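Long-range contacts in beta-galactosidase (PDB 5MUI), which probably hydrolyses arabinofuranosyl linkages in the plant pectin rhamnogalacturonan II, and here holds a bound pectic glycan in its pocket: residues 225-230 and 271-276; 286-291 and 332-337. One frame throughout, in Å; residues are numbered along the deposited sequence.

Contact 1 of 2, residues 225-230 and 271-276; sequences FYNAGG and TGDAHI. With FUB (beta-L-arabinofuranose), chain B.
N227 and D273 reach from different strands to the same hydroxyl of the bound arabinofuranose. N227 ND2 gives a hydrogen bond to FUB O3 (3.0 Å), and that same hydroxyl donates a hydrogen bond to D273 OD1 at 2.5 Å. The other carboxylate oxygen, D273 OD2, accepts a bond from FUB O5 at 2.6 Å, so the aspartate spans a ring hydroxyl and the hydroxymethyl group. An asparagine suits its place because its amide works in two directions. A chi1 of 61°, CG between the backbone N and the carbonyl carbon, lays the amide between the strands, and its second torsion then turns ND2 to the sugar and OD1 to D273 N, from which it accepts a weak bond at 3.3 Å. The bare CA of G272 leaves room for this amide, and CG of N227 lies against it.

These strands run antiparallel at 170° but belong to adjacent blades of a five-bladed beta-propeller. Strand 270-279 is innermost in its blade and 222-231 second in the previous one, so side chains and water fill the interval between them. One water donates to N227 OD1 and accepts from A274 N, 2.8 Å from each. A second donates to the carbonyl oxygens of F225 and A274, tying two buried backbone groups together.

Away from the sugar the chemistry turns apolar. The CD1 methyl of I276 stands 3.3 Å from the centroid of the F225 ring, only 8° off its normal, in a tight CH-pi contact. The two side chains cross at about a right angle, and the CG1-CD1 arm, the longer branch of isoleucine, brings a single methyl to the middle of the face. Beside them the small A274 lets its CB approach F225 CB at 4.3 Å, while M285 of the next strand touches both residues.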
loop_
_atom_site.group_PDB
_atom_site.type_symbol
_atom_site.label_atom_id
_atom_site.label_comp_id
_atom_site.label_asym_id
_atom_site.label_seq_id
_atom_site.Cartn_x
_atom_site.Cartn_y
_atom_site.Cartn_z
ATOM N N PHE A 225 2.472 6.465 8.258
ATOM C CA PHE A 225 3.556 6.304 7.306
ATOM C C PHE A 225 3.006 6.566 5.920
ATOM O O PHE A 225 1.947 5.997 5.536
ATOM C CB PHE A 225 4.160 4.883 7.369
ATOM C CG PHE A 225 5.167 4.718 8.464
ATOM C CD1 PHE A 225 4.759 4.591 9.789
ATOM C CD2 PHE A 225 6.531 4.771 8.179
ATOM C CE1 PHE A 225 5.704 4.465 10.806
ATOM C CE2 PHE A 225 7.488 4.619 9.185
ATOM C CZ PHE A 225 7.063 4.474 10.504
ATOM N N TYR A 226 3.667 7.446 5.168
ATOM C CA TYR A 226 3.208 7.763 3.792
ATOM C C TYR A 226 4.357 8.065 2.872
ATOM O O TYR A 226 5.428 8.475 3.341
ATOM C CB TYR A 226 2.181 8.918 3.742
ATOM C CG TYR A 226 2.644 10.324 4.136
ATOM C CD1 TYR A 226 2.990 10.632 5.460
ATOM C CD2 TYR A 226 2.649 11.373 3.192
ATOM C CE1 TYR A 226 3.346 11.942 5.833
ATOM C CE2 TYR A 226 2.983 12.678 3.546
ATOM C CZ TYR A 226 3.346 12.972 4.864
ATOM O OH TYR A 226 3.694 14.279 5.219
ATOM N N ASN A 227 4.181 7.802 1.575
ATOM C CA ASN A 227 5.244 8.170 0.612
ATOM C C ASN A 227 4.772 9.320 -0.254
ATOM O O ASN A 227 3.572 9.532 -0.385
ATOM C CB ASN A 227 5.798 6.956 -0.177
ATOM C CG ASN A 227 4.744 6.245 -1.028
ATOM O OD1 ASN A 227 3.827 5.615 -0.492
ATOM N ND2 ASN A 227 4.935 6.258 -2.353
ATOM N N ALA A 228 5.728 10.071 -0.796
ATOM C CA ALA A 228 5.464 11.283 -1.549
ATOM C C ALA A 228 6.633 11.591 -2.449
ATOM O O ALA A 228 7.713 11.021 -2.267
ATOM C CB ALA A 228 5.233 12.440 -0.584
ATOM N N GLY A 229 6.404 12.511 -3.392
ATOM C CA GLY A 229 7.420 12.942 -4.373
ATOM C C GLY A 229 7.959 14.357 -4.109
ATOM O O GLY A 229 7.206 15.256 -3.673
ATOM N N GLY A 230 9.258 14.536 -4.388
ATOM C CA GLY A 230 9.978 15.776 -4.101
ATOM C C GLY A 230 11.409 15.733 -4.627
ATOM O O GLY A 230 11.908 14.647 -5.032
ATOM N N THR A 271 10.883 4.650 -3.515
ATOM C CA THR A 271 10.692 3.839 -2.319
ATOM C C THR A 271 9.284 4.138 -1.789
ATOM O O THR A 271 8.929 5.334 -1.552
ATOM C CB THR A 271 11.764 4.203 -1.273
ATOM O OG1 THR A 271 13.066 4.114 -1.891
ATOM C CG2 THR A 271 11.692 3.290 -0.069
ATOM N N GLY A 272 8.469 3.095 -1.628
ATOM C CA GLY A 272 7.058 3.307 -1.358
ATOM C C GLY A 272 6.240 2.208 -0.723
ATOM O O GLY A 272 6.723 1.096 -0.430
ATOM N N ASP A 273 4.963 2.558 -0.540
ATOM C CA ASP A 273 3.899 1.688 0.022
ATOM C C ASP A 273 4.381 0.894 1.239
ATOM O O ASP A 273 4.382 -0.360 1.237
ATOM C CB ASP A 273 3.275 0.771 -1.072
ATOM C CG ASP A 273 2.443 1.554 -2.117
ATOM O OD1 ASP A 273 2.696 2.755 -2.335
ATOM O OD2 ASP A 273 1.539 0.967 -2.747
ATOM N N ALA A 274 4.774 1.636 2.280
ATOM C CA ALA A 274 5.216 1.052 3.555
ATOM C C ALA A 274 4.039 0.325 4.241
ATOM O O ALA A 274 2.905 0.832 4.228
ATOM C CB ALA A 274 5.779 2.129 4.470
ATOM N N HIS A 275 4.311 -0.890 4.727
ATOM C CA HIS A 275 3.347 -1.791 5.389
ATOM C C HIS A 275 4.101 -2.379 6.593
ATOM O O HIS A 275 5.033 -3.142 6.404
ATOM C CB HIS A 275 2.917 -2.906 4.386
ATOM C CG HIS A 275 2.285 -4.113 5.010
ATOM N ND1 HIS A 275 1.214 -4.041 5.880
ATOM C CD2 HIS A 275 2.542 -5.436 4.838
ATOM C CE1 HIS A 275 0.861 -5.265 6.240
ATOM N NE2 HIS A 275 1.657 -6.133 5.627
ATOM N N ILE A 276 3.690 -2.027 7.815
ATOM C CA ILE A 276 4.460 -2.300 9.040
ATOM C C ILE A 276 3.763 -3.308 9.938
ATOM O O ILE A 276 2.542 -3.165 10.228
ATOM C CB ILE A 276 4.746 -0.996 9.818
ATOM C CG1 ILE A 276 5.629 -0.084 8.954
ATOM C CG2 ILE A 276 5.475 -1.298 11.129
ATOM C CD1 ILE A 276 5.850 1.298 9.491
HETATM O O5 FUB B . 0.648 2.167 -4.818
HETATM C C5 FUB B . 0.091 3.471 -5.098
HETATM C C4 FUB B . 1.087 4.559 -5.525
HETATM O O4 FUB B . 1.160 4.693 -6.958
HETATM C C3 FUB B . 2.522 4.409 -5.073
HETATM O O3 FUB B . 2.707 4.843 -3.714
HETATM C C2 FUB B . 3.257 5.282 -6.096
HETATM O O2 FUB B . 4.649 4.958 -6.242
HETATM C C1 FUB B . 2.452 5.137 -7.394
HETATM O O HOH W 1 2.049 3.585 3.692
HETATM O O HOH W 2 4.061 4.378 2.045
#

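Contact 2 of 2, residues 286-291 and 332-337. With RAM (alpha-L-rhamnopyranose), chain C; FUB (beta-L-arabinofuranose), chain B.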
loop_
_atom_site.group_PDB
_atom_site.type_symbol
_atom_site.label_atom_id
_atom_site.label_comp_id
_atom_site.label_asym_id
_atom_site.label_seq_id
_atom_site.Cartn_x
_atom_site.Cartn_y
_atom_site.Cartn_z
ATOM N N PHE A 286 7.588 -3.901 5.302
ATOM C CA PHE A 286 7.534 -4.398 3.936
ATOM C C PHE A 286 7.319 -3.190 3.012
ATOM O O PHE A 286 6.449 -2.355 3.276
ATOM C CB PHE A 286 6.389 -5.415 3.772
ATOM C CG PHE A 286 6.489 -6.610 4.697
ATOM C CD1 PHE A 286 7.242 -7.728 4.322
ATOM C CD2 PHE A 286 5.831 -6.624 5.921
ATOM C CE1 PHE A 286 7.325 -8.832 5.159
ATOM C CE2 PHE A 286 5.925 -7.719 6.777
ATOM C CZ PHE A 286 6.662 -8.830 6.386
ATOM N N TYR A 287 8.151 -3.062 1.977
ATOM C CA TYR A 287 8.057 -1.920 1.047
ATOM C C TYR A 287 8.440 -2.360 -0.364
ATOM O O TYR A 287 8.999 -3.454 -0.546
ATOM C CB TYR A 287 8.963 -0.767 1.506
ATOM C CG TYR A 287 10.455 -0.977 1.320
ATOM C CD1 TYR A 287 11.239 -1.650 2.292
ATOM C CD2 TYR A 287 11.109 -0.527 0.162
ATOM C CE1 TYR A 287 12.631 -1.804 2.124
ATOM C CE2 TYR A 287 12.486 -0.718 -0.011
ATOM C CZ TYR A 287 13.232 -1.341 0.959
ATOM O OH TYR A 287 14.595 -1.487 0.770
ATOM N N PHE A 288 8.146 -1.509 -1.355
ATOM C CA PHE A 288 8.602 -1.755 -2.712
ATOM C C PHE A 288 9.564 -0.653 -3.135
ATOM O O PHE A 288 9.527 0.489 -2.617
ATOM C CB PHE A 288 7.425 -1.895 -3.703
ATOM C CG PHE A 288 6.950 -0.594 -4.332
ATOM C CD1 PHE A 288 5.965 0.176 -3.722
ATOM C CD2 PHE A 288 7.448 -0.174 -5.555
ATOM C CE1 PHE A 288 5.490 1.341 -4.319
ATOM C CE2 PHE A 288 6.987 0.999 -6.154
ATOM C CZ PHE A 288 6.020 1.757 -5.536
ATOM N N SER A 289 10.414 -1.002 -4.076
ATOM C CA SER A 289 11.229 -0.027 -4.775
ATOM C C SER A 289 11.140 -0.239 -6.287
ATOM O O SER A 289 10.858 -1.344 -6.748
ATOM C CB SER A 289 12.666 -0.051 -4.250
ATOM O OG SER A 289 13.400 1.010 -4.814
ATOM N N ALA A 290 11.293 0.846 -7.049
ATOM C CA ALA A 290 11.353 0.775 -8.485
ATOM C C ALA A 290 12.457 1.713 -9.008
ATOM O O ALA A 290 12.750 2.748 -8.381
ATOM C CB ALA A 290 10.035 1.139 -9.100
ATOM N N PHE A 291 13.052 1.331 -10.149
ATOM C CA PHE A 291 14.104 2.160 -10.832
ATOM C C PHE A 291 15.325 2.359 -9.951
ATOM O O PHE A 291 15.925 3.442 -9.906
ATOM C CB PHE A 291 13.512 3.501 -11.333
ATOM C CG PHE A 291 12.220 3.327 -12.043
ATOM C CD1 PHE A 291 12.146 2.504 -13.165
ATOM C CD2 PHE A 291 11.060 3.909 -11.564
ATOM C CE1 PHE A 291 10.932 2.280 -13.805
ATOM C CE2 PHE A 291 9.846 3.703 -12.197
ATOM C CZ PHE A 291 9.779 2.893 -13.324
ATOM N N ALA A 332 6.833 -6.578 -10.151
ATOM C CA ALA A 332 6.276 -7.432 -9.103
ATOM C C ALA A 332 6.485 -6.702 -7.780
ATOM O O ALA A 332 7.586 -6.737 -7.204
ATOM C CB ALA A 332 6.943 -8.802 -9.102
ATOM N N HIS A 333 5.442 -6.003 -7.349
ATOM C CA HIS A 333 5.590 -4.884 -6.445
ATOM C C HIS A 333 4.348 -4.499 -5.671
ATOM O O HIS A 333 3.236 -4.741 -6.118
ATOM C CB HIS A 333 6.185 -3.678 -7.200
ATOM C CG HIS A 333 5.247 -2.970 -8.133
ATOM N ND1 HIS A 333 4.129 -3.564 -8.687
ATOM C CD2 HIS A 333 5.271 -1.690 -8.604
ATOM C CE1 HIS A 333 3.502 -2.677 -9.455
ATOM N NE2 HIS A 333 4.178 -1.533 -9.432
ATOM N N LYS A 334 4.586 -3.869 -4.516
ATOM C CA LYS A 334 3.588 -3.441 -3.543
ATOM C C LYS A 334 3.187 -4.649 -2.666
ATOM O O LYS A 334 3.157 -5.774 -3.158
ATOM C CB LYS A 334 2.415 -2.715 -4.207
ATOM C CG LYS A 334 2.910 -1.581 -5.105
ATOM C CD LYS A 334 1.764 -0.835 -5.722
ATOM C CE LYS A 334 2.256 0.203 -6.716
ATOM N NZ LYS A 334 1.121 1.002 -7.244
ATOM N N SER A 335 2.987 -4.443 -1.364
ATOM C CA SER A 335 2.914 -5.575 -0.409
ATOM C C SER A 335 1.750 -5.485 0.569
ATOM O O SER A 335 1.437 -4.410 1.123
ATOM C CB SER A 335 4.186 -5.671 0.457
ATOM O OG SER A 335 5.379 -5.961 -0.242
ATOM N N TYR A 336 1.115 -6.621 0.800
ATOM C CA TYR A 336 0.380 -6.831 2.041
ATOM C C TYR A 336 0.663 -8.279 2.448
ATOM O O TYR A 336 0.525 -9.169 1.615
ATOM C CB TYR A 336 -1.127 -6.582 1.910
ATOM C CG TYR A 336 -1.697 -6.077 3.191
ATOM C CD1 TYR A 336 -2.020 -6.947 4.214
ATOM C CD2 TYR A 336 -1.793 -4.704 3.434
ATOM C CE1 TYR A 336 -2.488 -6.474 5.435
ATOM C CE2 TYR A 336 -2.262 -4.223 4.651
ATOM C CZ TYR A 336 -2.611 -5.109 5.638
ATOM O OH TYR A 336 -3.091 -4.622 6.833
ATOM N N VAL A 337 1.053 -8.511 3.700
ATOM C CA VAL A 337 1.526 -9.829 4.150
ATOM C C VAL A 337 0.705 -10.364 5.353
ATOM O O VAL A 337 0.533 -9.660 6.362
ATOM C CB VAL A 337 3.035 -9.799 4.480
ATOM C CG1 VAL A 337 3.574 -11.208 4.726
ATOM C CG2 VAL A 337 3.826 -9.163 3.344
HETATM C C1 RAM C . 4.113 4.823 -10.330
HETATM C C2 RAM C . 2.848 4.198 -9.702
HETATM C C3 RAM C . 2.579 2.834 -10.331
HETATM C C4 RAM C . 3.794 1.909 -10.138
HETATM C C5 RAM C . 5.080 2.599 -10.659
HETATM C C6 RAM C . 6.346 1.824 -10.290
HETATM O O2 RAM C . 3.003 4.183 -8.347
HETATM O O3 RAM C . 1.389 2.302 -9.705
HETATM O O4 RAM C . 3.568 0.631 -10.784
HETATM O O5 RAM C . 5.232 3.931 -10.146
HETATM O O5 FUB B . 0.648 2.167 -4.818
HETATM C C5 FUB B . 0.091 3.471 -5.098
HETATM C C4 FUB B . 1.087 4.559 -5.525
HETATM O O4 FUB B . 1.160 4.693 -6.958
HETATM C C3 FUB B . 2.522 4.409 -5.073
HETATM O O3 FUB B . 2.707 4.843 -3.714
HETATM C C2 FUB B . 3.257 5.282 -6.096
HETATM O O2 FUB B . 4.649 4.958 -6.242
HETATM C C1 FUB B . 2.452 5.137 -7.394
#
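F288 carries K334 CG over a face of its ring, 4.2 Å from the centroid, in a CH-pi contact, while H333 meets the same ring as a T-shaped neighbour. In that aromatic pair the imidazole turns its edge toward the phenyl face, with planes at 82° and centroids 5.4 Å apart. Phenylalanine fits here as a broad apolar wall: two polar side chains run alongside it, pointing the same way, and end at the glycan, and its own rim meets the sugar, F288 CZ lying 3.6 Å from FUB O2 near the ring plane.

H333 NE2 and RAM O4 share an almost straight hydrogen bond (2.6 Å, 178°), in which either could be the donor; H333 ND1 bonds to the carbonyl of C349, and the two bonds together probably hold the ring's rotation. K334 is fully extended beyond CG, with CD anti to CA (chi2 -178°), which carries its ammonium out to two sugars: NZ donates to FUB O5 at 2.7 Å and to RAM O3 at 2.8 Å, and also forms a salt bridge with D61. On the way, CE passes over the rim of the imidazole face. A290 adds a methyl, its CB 3.9 Å from RAM C6.

Farther from the pocket, V337 CG2 sits over the middle of the F286 ring, 3.8 Å from its centroid, and the compact S335 packs CB to CB against F286 while its hydroxyl bonds to H346.

Strand 282-290, second in its blade, is flanked there by strands 270-279 and 299-306. Across the blade boundary it meets strand 331-340, the innermost strand of the closing blade of the five-bladed propeller, which strand 343-351 backs and strand 45-51 from the start of the chain completes.

How the contacts relate
Contact 1 and contact 2 are both buried and repeat one relation: the second strand of a blade packs, antiparallel, on the innermost strand of the next. They share a blade, in which strands 270-279 and 282-290 are direct neighbours, and H275 O with F286 N and G272 N with F288 O are probable backbone hydrogen bonds. Each is apolar at one end and reaches the same arabinofuranose at the other. Between 225-230 and 271-276 the sugar meets an amide and a carboxylate, and waters bridge the strands. Between 286-291 and 332-337 aromatic packing prevails, and histidine and lysine extend the grip to rhamnose.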